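Long-range contacts in type III secretion system effector protein ExoU (PDB 4QMK), which probably acts as a secreted patatin-like phospholipase toxin, brought to the host plasma membrane by a domain that binds phosphatidylinositol 4,5-bisphosphate: residues A34-L38 against I49-S53; L184-R189 against D269-L275; G224-L230 against T265-I270; S325-K329 against E434-F438. All coordinates share one frame; numbering follows the deposited sequence.

In the fold
Contacts 2 and 3 lie in the patatin-like phospholipase region and form one unit, their centres about 11 Å apart. They share D269 and I270, the start of helix 270-278, and touch further where A273 packs on F227 and R189 on G224. Contact 2 also lies close to the GxSxG sequence that is probably the nucleophile elbow: A274 comes near it without touching. Contacts 1 and 4 lie on the opposite side of the chain's centre and both reach a four-stranded antiparallel sheet, contact 1 at the edge strand 36-42 and contact 4 at the other edge strand, 434-438. Their centres are about 16 Å apart, whereas about 55 Å separates those of contacts 1 and 2.

Contact 1: A34-L38 against I49-S53; sequences AKVPL and IYRHS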
# COMPACT_ATOMS: atom_id res chain seq x y z
N ALA A 34 3.05 9.75 -61.98
CA ALA A 34 4.17 8.76 -62.03
C ALA A 34 4.95 8.78 -60.69
O ALA A 34 6.10 9.23 -60.63
CB ALA A 34 5.09 9.07 -63.21
N LYS A 35 4.31 8.28 -59.63
CA LYS A 35 4.90 8.28 -58.30
C LYS A 35 6.16 7.41 -58.24
O LYS A 35 6.23 6.35 -58.87
CB LYS A 35 3.90 7.80 -57.25
CG LYS A 35 3.63 6.32 -57.27
CD LYS A 35 2.48 6.00 -56.36
CE LYS A 35 2.19 4.52 -56.45
NZ LYS A 35 0.88 4.21 -55.82
N VAL A 36 7.13 7.88 -57.47
CA VAL A 36 8.42 7.24 -57.36
C VAL A 36 8.54 6.50 -56.03
O VAL A 36 8.26 7.06 -54.99
CB VAL A 36 9.57 8.28 -57.47
CG1 VAL A 36 10.94 7.62 -57.29
CG2 VAL A 36 9.49 9.00 -58.82
N PRO A 37 8.95 5.25 -56.08
CA PRO A 37 9.16 4.51 -54.86
C PRO A 37 10.49 4.90 -54.27
O PRO A 37 11.47 4.91 -54.98
CB PRO A 37 9.18 3.04 -55.32
CG PRO A 37 9.67 3.10 -56.71
CD PRO A 37 9.19 4.42 -57.27
N LEU A 38 10.49 5.26 -52.99
CA LEU A 38 11.70 5.57 -52.25
C LEU A 38 12.16 4.35 -51.43
O LEU A 38 13.35 4.15 -51.22
CB LEU A 38 11.46 6.74 -51.30
CG LEU A 38 11.20 8.11 -51.93
CD1 LEU A 38 10.98 9.16 -50.84
CD2 LEU A 38 12.35 8.52 -52.82
N ILE A 49 7.38 3.62 -49.06
CA ILE A 49 7.24 5.04 -49.13
C ILE A 49 7.36 5.49 -50.56
O ILE A 49 8.38 5.18 -51.21
CB ILE A 49 8.33 5.73 -48.35
CG1 ILE A 49 8.33 5.27 -46.91
CG2 ILE A 49 8.13 7.24 -48.40
CD1 ILE A 49 9.41 5.93 -46.06
N TYR A 50 6.35 6.22 -51.06
CA TYR A 50 6.35 6.74 -52.45
C TYR A 50 6.22 8.25 -52.42
O TYR A 50 5.57 8.81 -51.51
CB TYR A 50 5.17 6.20 -53.26
CG TYR A 50 5.06 4.69 -53.38
CD1 TYR A 50 4.31 3.94 -52.46
CD2 TYR A 50 5.59 4.03 -54.46
CE1 TYR A 50 4.20 2.56 -52.57
CE2 TYR A 50 5.49 2.67 -54.59
CZ TYR A 50 4.80 1.93 -53.63
OH TYR A 50 4.68 0.58 -53.80
N ARG A 51 6.79 8.92 -53.42
CA ARG A 51 6.65 10.37 -53.55
C ARG A 51 6.07 10.76 -54.90
O ARG A 51 6.50 10.28 -55.94
CB ARG A 51 7.99 11.09 -53.33
CG ARG A 51 7.94 12.59 -53.64
CD ARG A 51 9.09 13.40 -53.01
NE ARG A 51 10.35 12.84 -53.43
CZ ARG A 51 11.43 12.79 -52.69
NH1 ARG A 51 11.47 13.30 -51.46
NH2 ARG A 51 12.50 12.22 -53.20
N HIS A 52 5.10 11.67 -54.87
CA HIS A 52 4.49 12.20 -56.10
C HIS A 52 5.27 13.42 -56.59
O HIS A 52 6.25 13.81 -56.00
CB HIS A 52 3.01 12.58 -55.81
CG HIS A 52 2.15 11.40 -55.48
ND1 HIS A 52 1.94 10.97 -54.19
CD2 HIS A 52 1.46 10.56 -56.28
CE1 HIS A 52 1.16 9.90 -54.20
NE2 HIS A 52 0.85 9.64 -55.46
N SER A 53 4.81 14.04 -57.66
CA SER A 53 5.45 15.25 -58.19
C SER A 53 5.32 16.42 -57.22
O SER A 53 6.28 17.15 -56.96
CB SER A 53 4.75 15.62 -59.47
OG SER A 53 4.36 14.44 -60.15
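K35 lays the end of its side chain over one face of the Y50 ring. CG sits between the backbone N and the carbonyl carbon (chi1 74°), and from there the extended chain carries CE above the rim of the ring. NZ goes further, standing almost on the ring normal 4.7 Å from the Y50 centroid, a cation-pi contact. Nearer the backbone, K35 CB lies 3.8 Å from H52 CD2, the two side chains running alongside each other. P37 shares the sheet face of Y50, its CB 3.8 Å from Y50 CE2.

On the face with V36 and R51, L38 reaches across: its CD1 is centred 4.0 Å above the R51 guanidinium plane. The bend at chi3 of R51 (56°) turns that group back, and its NH2 forms a salt bridge with D463.

This is a beta hairpin. V36 and R51 form the antiparallel hydrogen-bonded pair, R51 N reaching V36 O at 2.8 Å, and L38 N bonds I49 O; P37 and Y50 are the non-hydrogen-bonded pair. Strand 36-42 is an edge of the four-stranded sheet, while strand 47-51 pairs on its other side with strand 57-61, where I49 and R51 touch V57 and Y50 touches E58.

Contact 2: L184-R189 against D269-L275; sequences LEDLIR and DIGRAAL
A salt-bridge network of E185, D186, R189, D269 and R272 ties helix 183-201 to the N-terminus of helix 270-278. R189 meets D269 side-on, with one nitrogen to each oxygen: NE to OD1 at 3.1 Å, nearly straight at 172°, and NH2 to OD2 at 2.7 Å. Both oxygens lie close to the guanidinium plane, but the two flat groups are turned about 40° against each other, and NH2 approaches OD2 from above the carboxylate plane. The same NH2 bonds E185 OE2 within its own helix.

E185, extended with CG anti to the backbone N (chi1 -180°), crosses to R272. There OE1 takes R272 NH2 on its syn lone pair at 3.1 Å, while OE2 is 2.6 Å from R272 NE in a bond that is weak for its angle. R272 bends at chi2 and chi3 to present this side of its guanidinium, and its NH1 bonds L174 O.

D269 is the N-cap of helix 270-278, in the patatin-like phospholipase region. Its OD2 accepts from R272 N through the anti lone pair at 3.1 Å and more weakly from G271 N, so the oxygen that caps the helix is also gripped by R189. The positive end of the helix and this arginine would be expected to stabilise a charged D269, even with E185 OE2 only 4.6 Å from D269 OD2.

Beside the charges the helices pack closely, their axes 8.4 Å apart, with G271 against E185. I188 CD1 meets A274 CB at 4.0 Å and L184 touches L275; helix 107-114 covers I188 and A274.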
# COMPACT_ATOMS: atom_id res chain seq x y z
N LEU A 184 -7.96 -23.54 -6.54
CA LEU A 184 -7.66 -22.85 -7.77
C LEU A 184 -6.53 -21.85 -7.61
O LEU A 184 -5.58 -21.83 -8.36
CB LEU A 184 -8.90 -22.13 -8.25
CG LEU A 184 -8.83 -21.53 -9.67
CD1 LEU A 184 -8.72 -22.63 -10.71
CD2 LEU A 184 -10.05 -20.65 -9.93
N GLU A 185 -6.66 -21.00 -6.62
CA GLU A 185 -5.71 -19.98 -6.36
C GLU A 185 -4.31 -20.55 -6.05
O GLU A 185 -3.27 -19.94 -6.40
CB GLU A 185 -6.33 -19.20 -5.19
CG GLU A 185 -5.59 -18.03 -4.64
CD GLU A 185 -6.28 -17.43 -3.41
OE1 GLU A 185 -7.37 -17.92 -3.03
OE2 GLU A 185 -5.75 -16.45 -2.82
N ASP A 186 -4.28 -21.74 -5.44
CA ASP A 186 -3.03 -22.42 -5.09
C ASP A 186 -2.37 -23.00 -6.34
O ASP A 186 -1.18 -22.76 -6.62
CB ASP A 186 -3.30 -23.57 -4.12
CG ASP A 186 -3.91 -23.11 -2.79
OD1 ASP A 186 -3.90 -21.88 -2.48
OD2 ASP A 186 -4.39 -24.01 -2.05
N LEU A 187 -3.14 -23.79 -7.10
CA LEU A 187 -2.67 -24.32 -8.35
C LEU A 187 -2.03 -23.20 -9.18
O LEU A 187 -0.88 -23.30 -9.60
CB LEU A 187 -3.82 -24.92 -9.11
CG LEU A 187 -3.43 -25.20 -10.58
CD1 LEU A 187 -3.35 -26.70 -10.83
CD2 LEU A 187 -4.41 -24.59 -11.58
N ILE A 188 -2.78 -22.12 -9.40
CA ILE A 188 -2.28 -21.00 -10.16
C ILE A 188 -0.99 -20.48 -9.52
O ILE A 188 0.01 -20.27 -10.20
CB ILE A 188 -3.31 -19.84 -10.25
CG1 ILE A 188 -4.55 -20.30 -11.00
CG2 ILE A 188 -2.76 -18.62 -10.99
CD1 ILE A 188 -5.62 -19.22 -11.12
N ARG A 189 -1.02 -20.26 -8.21
CA ARG A 189 0.14 -19.69 -7.54
C ARG A 189 1.38 -20.58 -7.62
O ARG A 189 2.49 -20.07 -7.80
CB ARG A 189 -0.19 -19.36 -6.10
CG ARG A 189 1.02 -18.91 -5.29
CD ARG A 189 0.69 -18.30 -3.94
NE ARG A 189 -0.51 -17.48 -4.00
CZ ARG A 189 -1.73 -17.92 -3.69
NH1 ARG A 189 -1.92 -19.17 -3.24
NH2 ARG A 189 -2.76 -17.09 -3.81
N ASP A 269 -1.61 -10.39 -5.13
CA ASP A 269 -1.32 -11.72 -5.58
C ASP A 269 -2.18 -11.98 -6.78
O ASP A 269 -3.38 -11.68 -6.76
CB ASP A 269 -1.69 -12.71 -4.47
CG ASP A 269 -1.32 -14.12 -4.82
OD1 ASP A 269 -0.14 -14.49 -4.64
OD2 ASP A 269 -2.20 -14.89 -5.25
N ILE A 270 -1.58 -12.52 -7.84
CA ILE A 270 -2.32 -12.74 -9.08
C ILE A 270 -3.33 -13.86 -8.99
O ILE A 270 -4.38 -13.81 -9.65
CB ILE A 270 -1.40 -12.90 -10.30
CG1 ILE A 270 -0.56 -14.16 -10.23
CG2 ILE A 270 -0.43 -11.71 -10.37
CD1 ILE A 270 0.36 -14.31 -11.43
N GLY A 271 -3.04 -14.85 -8.17
CA GLY A 271 -3.94 -16.00 -8.00
C GLY A 271 -5.24 -15.57 -7.39
O GLY A 271 -6.32 -15.89 -7.88
N ARG A 272 -5.11 -14.79 -6.33
CA ARG A 272 -6.25 -14.25 -5.62
C ARG A 272 -7.06 -13.36 -6.59
O ARG A 272 -8.30 -13.44 -6.61
CB ARG A 272 -5.73 -13.52 -4.37
CG ARG A 272 -6.74 -12.83 -3.45
CD ARG A 272 -8.00 -13.64 -3.17
NE ARG A 272 -7.75 -14.83 -2.39
CZ ARG A 272 -7.77 -14.91 -1.06
NH1 ARG A 272 -8.03 -13.87 -0.30
NH2 ARG A 272 -7.53 -16.08 -0.51
N ALA A 273 -6.37 -12.55 -7.41
CA ALA A 273 -7.02 -11.67 -8.37
C ALA A 273 -7.87 -12.45 -9.34
O ALA A 273 -8.96 -12.00 -9.73
CB ALA A 273 -5.99 -10.91 -9.18
N ALA A 274 -7.31 -13.57 -9.79
CA ALA A 274 -7.95 -14.43 -10.77
C ALA A 274 -9.15 -15.15 -10.17
O ALA A 274 -10.14 -15.40 -10.85
CB ALA A 274 -6.95 -15.46 -11.29
N LEU A 275 -9.04 -15.53 -8.90
CA LEU A 275 -10.14 -16.18 -8.25
C LEU A 275 -11.31 -15.20 -8.17
O LEU A 275 -12.47 -15.58 -8.43
CB LEU A 275 -9.73 -16.61 -6.84
CG LEU A 275 -10.84 -17.14 -5.92
CD1 LEU A 275 -11.27 -18.54 -6.36
CD2 LEU A 275 -10.30 -17.20 -4.50

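Contact 3: G224-L230 against T265-I270; sequences GATFRDL and TPDMDI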
# COMPACT_ATOMS: atom_id res chain seq x y z
N GLY A 224 3.69 -15.57 -3.43
CA GLY A 224 3.13 -15.67 -4.77
C GLY A 224 3.53 -14.48 -5.59
O GLY A 224 3.90 -13.45 -5.05
N ALA A 225 3.47 -14.60 -6.91
CA ALA A 225 3.77 -13.46 -7.77
C ALA A 225 2.66 -12.39 -7.70
O ALA A 225 1.47 -12.71 -7.60
CB ALA A 225 3.93 -13.92 -9.20
N THR A 226 3.09 -11.13 -7.72
CA THR A 226 2.16 -10.02 -7.79
C THR A 226 2.24 -9.41 -9.17
O THR A 226 3.12 -9.76 -9.96
CB THR A 226 2.49 -8.92 -6.80
OG1 THR A 226 3.85 -8.49 -6.99
CG2 THR A 226 2.29 -9.41 -5.38
N PHE A 227 1.33 -8.49 -9.45
CA PHE A 227 1.30 -7.79 -10.71
C PHE A 227 2.57 -6.96 -10.89
O PHE A 227 3.06 -6.86 -11.98
CB PHE A 227 0.08 -6.85 -10.78
CG PHE A 227 -1.24 -7.57 -10.84
CD1 PHE A 227 -1.76 -7.98 -12.01
CD2 PHE A 227 -1.94 -7.83 -9.72
CE1 PHE A 227 -2.96 -8.66 -12.09
CE2 PHE A 227 -3.16 -8.52 -9.78
CZ PHE A 227 -3.67 -8.91 -10.96
N ARG A 228 3.09 -6.39 -9.80
CA ARG A 228 4.30 -5.59 -9.89
C ARG A 228 5.49 -6.44 -10.23
O ARG A 228 6.40 -5.96 -10.89
CB ARG A 228 4.62 -4.79 -8.60
CG ARG A 228 5.61 -3.63 -8.86
CD ARG A 228 6.37 -3.12 -7.63
NE ARG A 228 5.53 -2.52 -6.58
CZ ARG A 228 4.97 -1.30 -6.64
NH1 ARG A 228 5.10 -0.54 -7.73
NH2 ARG A 228 4.23 -0.86 -5.63
N ASP A 229 5.53 -7.68 -9.75
CA ASP A 229 6.63 -8.55 -10.06
C ASP A 229 6.65 -8.80 -11.52
O ASP A 229 7.71 -8.77 -12.15
CB ASP A 229 6.50 -9.92 -9.37
CG ASP A 229 6.73 -9.85 -7.91
OD1 ASP A 229 7.49 -8.94 -7.47
OD2 ASP A 229 6.15 -10.69 -7.18
N LEU A 230 5.48 -9.12 -12.06
CA LEU A 230 5.36 -9.39 -13.47
C LEU A 230 5.86 -8.22 -14.31
O LEU A 230 6.70 -8.40 -15.16
CB LEU A 230 3.91 -9.78 -13.82
CG LEU A 230 3.49 -11.21 -13.43
CD1 LEU A 230 2.09 -11.51 -13.94
CD2 LEU A 230 4.42 -12.24 -13.99
N THR A 265 -3.25 -2.16 -8.49
CA THR A 265 -3.10 -3.18 -7.43
C THR A 265 -1.75 -3.89 -7.57
O THR A 265 -1.67 -5.11 -7.62
CB THR A 265 -4.22 -4.23 -7.54
OG1 THR A 265 -4.06 -5.02 -8.75
CG2 THR A 265 -5.54 -3.56 -7.60
N PRO A 266 -0.66 -3.10 -7.57
CA PRO A 266 0.66 -3.60 -7.78
C PRO A 266 1.05 -4.75 -6.88
O PRO A 266 1.64 -5.73 -7.35
CB PRO A 266 1.55 -2.40 -7.51
CG PRO A 266 0.76 -1.49 -6.65
CD PRO A 266 -0.64 -1.68 -7.14
N ASP A 267 0.75 -4.64 -5.59
CA ASP A 267 1.19 -5.64 -4.63
C ASP A 267 0.20 -6.80 -4.43
O ASP A 267 0.30 -7.55 -3.48
CB ASP A 267 1.50 -4.97 -3.30
CG ASP A 267 2.59 -3.88 -3.42
OD1 ASP A 267 3.53 -4.00 -4.28
OD2 ASP A 267 2.51 -2.90 -2.63
N MET A 268 -0.76 -6.95 -5.32
CA MET A 268 -1.71 -8.01 -5.14
C MET A 268 -1.29 -9.29 -5.79
O MET A 268 -0.75 -9.27 -6.88
CB MET A 268 -3.06 -7.65 -5.72
CG MET A 268 -4.11 -8.59 -5.17
SD MET A 268 -5.63 -8.30 -5.94
CE MET A 268 -6.74 -9.21 -4.86
N ASP A 269 -1.61 -10.39 -5.13
CA ASP A 269 -1.32 -11.72 -5.58
C ASP A 269 -2.18 -11.98 -6.78
O ASP A 269 -3.38 -11.68 -6.76
CB ASP A 269 -1.69 -12.71 -4.47
CG ASP A 269 -1.32 -14.12 -4.82
OD1 ASP A 269 -0.14 -14.49 -4.64
OD2 ASP A 269 -2.20 -14.89 -5.25
N ILE A 270 -1.58 -12.52 -7.84
CA ILE A 270 -2.32 -12.74 -9.08
C ILE A 270 -3.33 -13.86 -8.99
O ILE A 270 -4.38 -13.81 -9.65
CB ILE A 270 -1.40 -12.90 -10.30
CG1 ILE A 270 -0.56 -14.16 -10.23
CG2 ILE A 270 -0.43 -11.71 -10.37
CD1 ILE A 270 0.36 -14.31 -11.43
O HOH W 1 1.67 -13.09 -3.49
O HOH W 2 0.27 -15.56 -7.02
O HOH W 3 4.43 -6.43 -5.14
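R228, in the first turn of helix 227-236, reaches over the loop that leads into helix 270-278, both part of the patatin-like phospholipase region. Its CB sits 3.4 Å from P266 O, the carbonyl that also accepts a 2.9 Å bond from R228 N in its plane, on a lone pair. CG stands anti to the backbone N (chi1 -162°), and a bend at chi3 brings the head group back over the proline. NE and NH2 make weak, long bonds to D267 OD1 at 3.4 and 3.5 Å, with the carboxylate oxygen at the guanidinium edge. CZ lies 3.7 Å from P266 CB, which is centred below one face of the flat group. P266 and D267 occupy the middle of a type I turn from T265 to M268, which offers them to the arginine together.

Next to it, T226 and D229 form a capping box at the start of the helix: T226 N gives a bond to D229 OD2, and D229 N a weak one to T226 OG1. T226 also turns CG2 onto D267 O, at 3.3 Å.

Deeper in, F227 rests on I270, whose CG2 stands 4.0 Å from the ring centroid and only 2° off its normal. Strands 242-251 and 254-260 close in on F227 through L243 and F260. I270 CD1 continues to L230 and A225, and I270 N bonds A225 O. D269, whose carboxylate is gripped by R189, also accepts from two waters at OD1: one donates as well to G224 O, the other to A225 O at 3.1 Å.

Contact 4: S325-K329 against E434-F438; sequences SPLGK and ERHEF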
# COMPACT_ATOMS: atom_id res chain seq x y z
N SER A 325 1.04 9.66 -33.71
CA SER A 325 1.23 9.21 -35.07
C SER A 325 0.28 8.13 -35.54
O SER A 325 0.00 7.19 -34.81
CB SER A 325 2.63 8.67 -35.25
OG SER A 325 2.73 8.14 -36.56
N PRO A 326 -0.11 8.19 -36.81
CA PRO A 326 -0.91 7.12 -37.31
C PRO A 326 -0.11 5.84 -37.63
O PRO A 326 -0.70 4.80 -37.88
CB PRO A 326 -1.54 7.73 -38.58
CG PRO A 326 -0.61 8.81 -39.02
CD PRO A 326 0.18 9.23 -37.83
N LEU A 327 1.22 5.93 -37.68
CA LEU A 327 2.08 4.75 -37.97
C LEU A 327 2.48 4.05 -36.70
O LEU A 327 3.06 2.98 -36.75
CB LEU A 327 3.34 5.15 -38.71
CG LEU A 327 3.15 6.05 -39.92
CD1 LEU A 327 4.50 6.50 -40.43
CD2 LEU A 327 2.42 5.30 -40.99
N GLY A 328 2.23 4.68 -35.57
CA GLY A 328 2.48 4.06 -34.27
C GLY A 328 1.17 3.42 -33.76
O GLY A 328 0.40 4.07 -33.05
N LYS A 329 0.91 2.18 -34.16
CA LYS A 329 -0.34 1.52 -33.79
C LYS A 329 -0.08 0.16 -33.23
O LYS A 329 0.62 -0.62 -33.84
CB LYS A 329 -1.26 1.40 -35.00
CG LYS A 329 -2.04 2.67 -35.31
CD LYS A 329 -2.95 2.49 -36.53
CE LYS A 329 -3.64 3.80 -36.91
NZ LYS A 329 -4.31 3.76 -38.24
N GLU A 434 -2.34 -0.57 -45.28
CA GLU A 434 -2.98 0.68 -45.00
C GLU A 434 -2.07 1.77 -45.55
O GLU A 434 -0.84 1.64 -45.49
CB GLU A 434 -3.15 0.76 -43.51
CG GLU A 434 -4.03 1.87 -42.99
CD GLU A 434 -4.11 1.82 -41.47
OE1 GLU A 434 -3.02 1.79 -40.80
OE2 GLU A 434 -5.26 1.80 -40.96
N ARG A 435 -2.67 2.81 -46.12
CA ARG A 435 -1.91 3.93 -46.68
C ARG A 435 -2.13 5.23 -45.90
O ARG A 435 -3.25 5.56 -45.52
CB ARG A 435 -2.34 4.14 -48.12
CG ARG A 435 -1.79 5.42 -48.77
CD ARG A 435 -1.83 5.36 -50.30
NE ARG A 435 -3.08 4.76 -50.71
CZ ARG A 435 -3.22 3.72 -51.53
NH1 ARG A 435 -2.21 3.19 -52.19
NH2 ARG A 435 -4.43 3.28 -51.75
N HIS A 436 -1.05 5.95 -45.64
CA HIS A 436 -1.12 7.20 -44.90
C HIS A 436 -0.44 8.23 -45.71
O HIS A 436 0.67 8.01 -46.12
CB HIS A 436 -0.42 7.05 -43.57
CG HIS A 436 -1.03 6.04 -42.67
ND1 HIS A 436 -2.27 6.20 -42.11
CD2 HIS A 436 -0.59 4.84 -42.25
CE1 HIS A 436 -2.58 5.15 -41.38
NE2 HIS A 436 -1.57 4.31 -41.44
N GLU A 437 -1.07 9.36 -45.95
CA GLU A 437 -0.51 10.39 -46.80
C GLU A 437 0.02 11.53 -45.96
O GLU A 437 -0.52 11.80 -44.89
CB GLU A 437 -1.57 10.92 -47.74
CG GLU A 437 -2.49 9.86 -48.33
CD GLU A 437 -3.45 10.42 -49.37
OE1 GLU A 437 -4.68 10.39 -49.13
OE2 GLU A 437 -2.96 10.95 -50.39
N PHE A 438 1.04 12.21 -46.45
CA PHE A 438 1.68 13.32 -45.74
C PHE A 438 2.07 14.38 -46.75
O PHE A 438 2.41 14.08 -47.88
CB PHE A 438 2.95 12.84 -45.02
CG PHE A 438 2.70 11.75 -44.00
CD1 PHE A 438 2.71 10.41 -44.35
CD2 PHE A 438 2.50 12.07 -42.68
CE1 PHE A 438 2.47 9.43 -43.39
CE2 PHE A 438 2.25 11.11 -41.73
CZ PHE A 438 2.24 9.79 -42.08
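The H436 imidazole projects from strand 434-438, an edge of the four-stranded antiparallel sheet, into the loop 325-329, where three side chains meet it. P326 CB lies over one face, toward the rim, 4.2 Å from the ring centroid as a CH-pi contact. L327 slides past in the opposite direction and brings its CD2 to 3.3 Å from H436 CD2, a close approach. K329, poorly ordered, comes in at the edge, near the ring plane, with NZ 3.8 Å from H436 CE1. The same proline and leucine continue onto the F438 ring: P326 CG and L327 CD1 each lie 4.3 Å from F438 CZ.

E434, two residues back on the same side of the strand, also holds the histidine. H436 NE2 donates to E434 OE1 at 3.0 Å, arriving well above the carboxylate plane, a bent bond that, with the packing of P326 and L327, should restrict the rotation of the imidazole. The K329 side chain crosses that of E434 at about a right angle, and NZ makes a weak, long salt bridge with OE1.

Further out, strand 57-61 pairs antiparallel with strand 434-438, V59 and H436 joined by backbone hydrogen bonds, and V59 also touches L327 and F438. A447 packs on L327 and F438. The loop is shaped by an ST turn: S325 OG accepts from L327 N at 2.9 Å and is itself tied to A447 O.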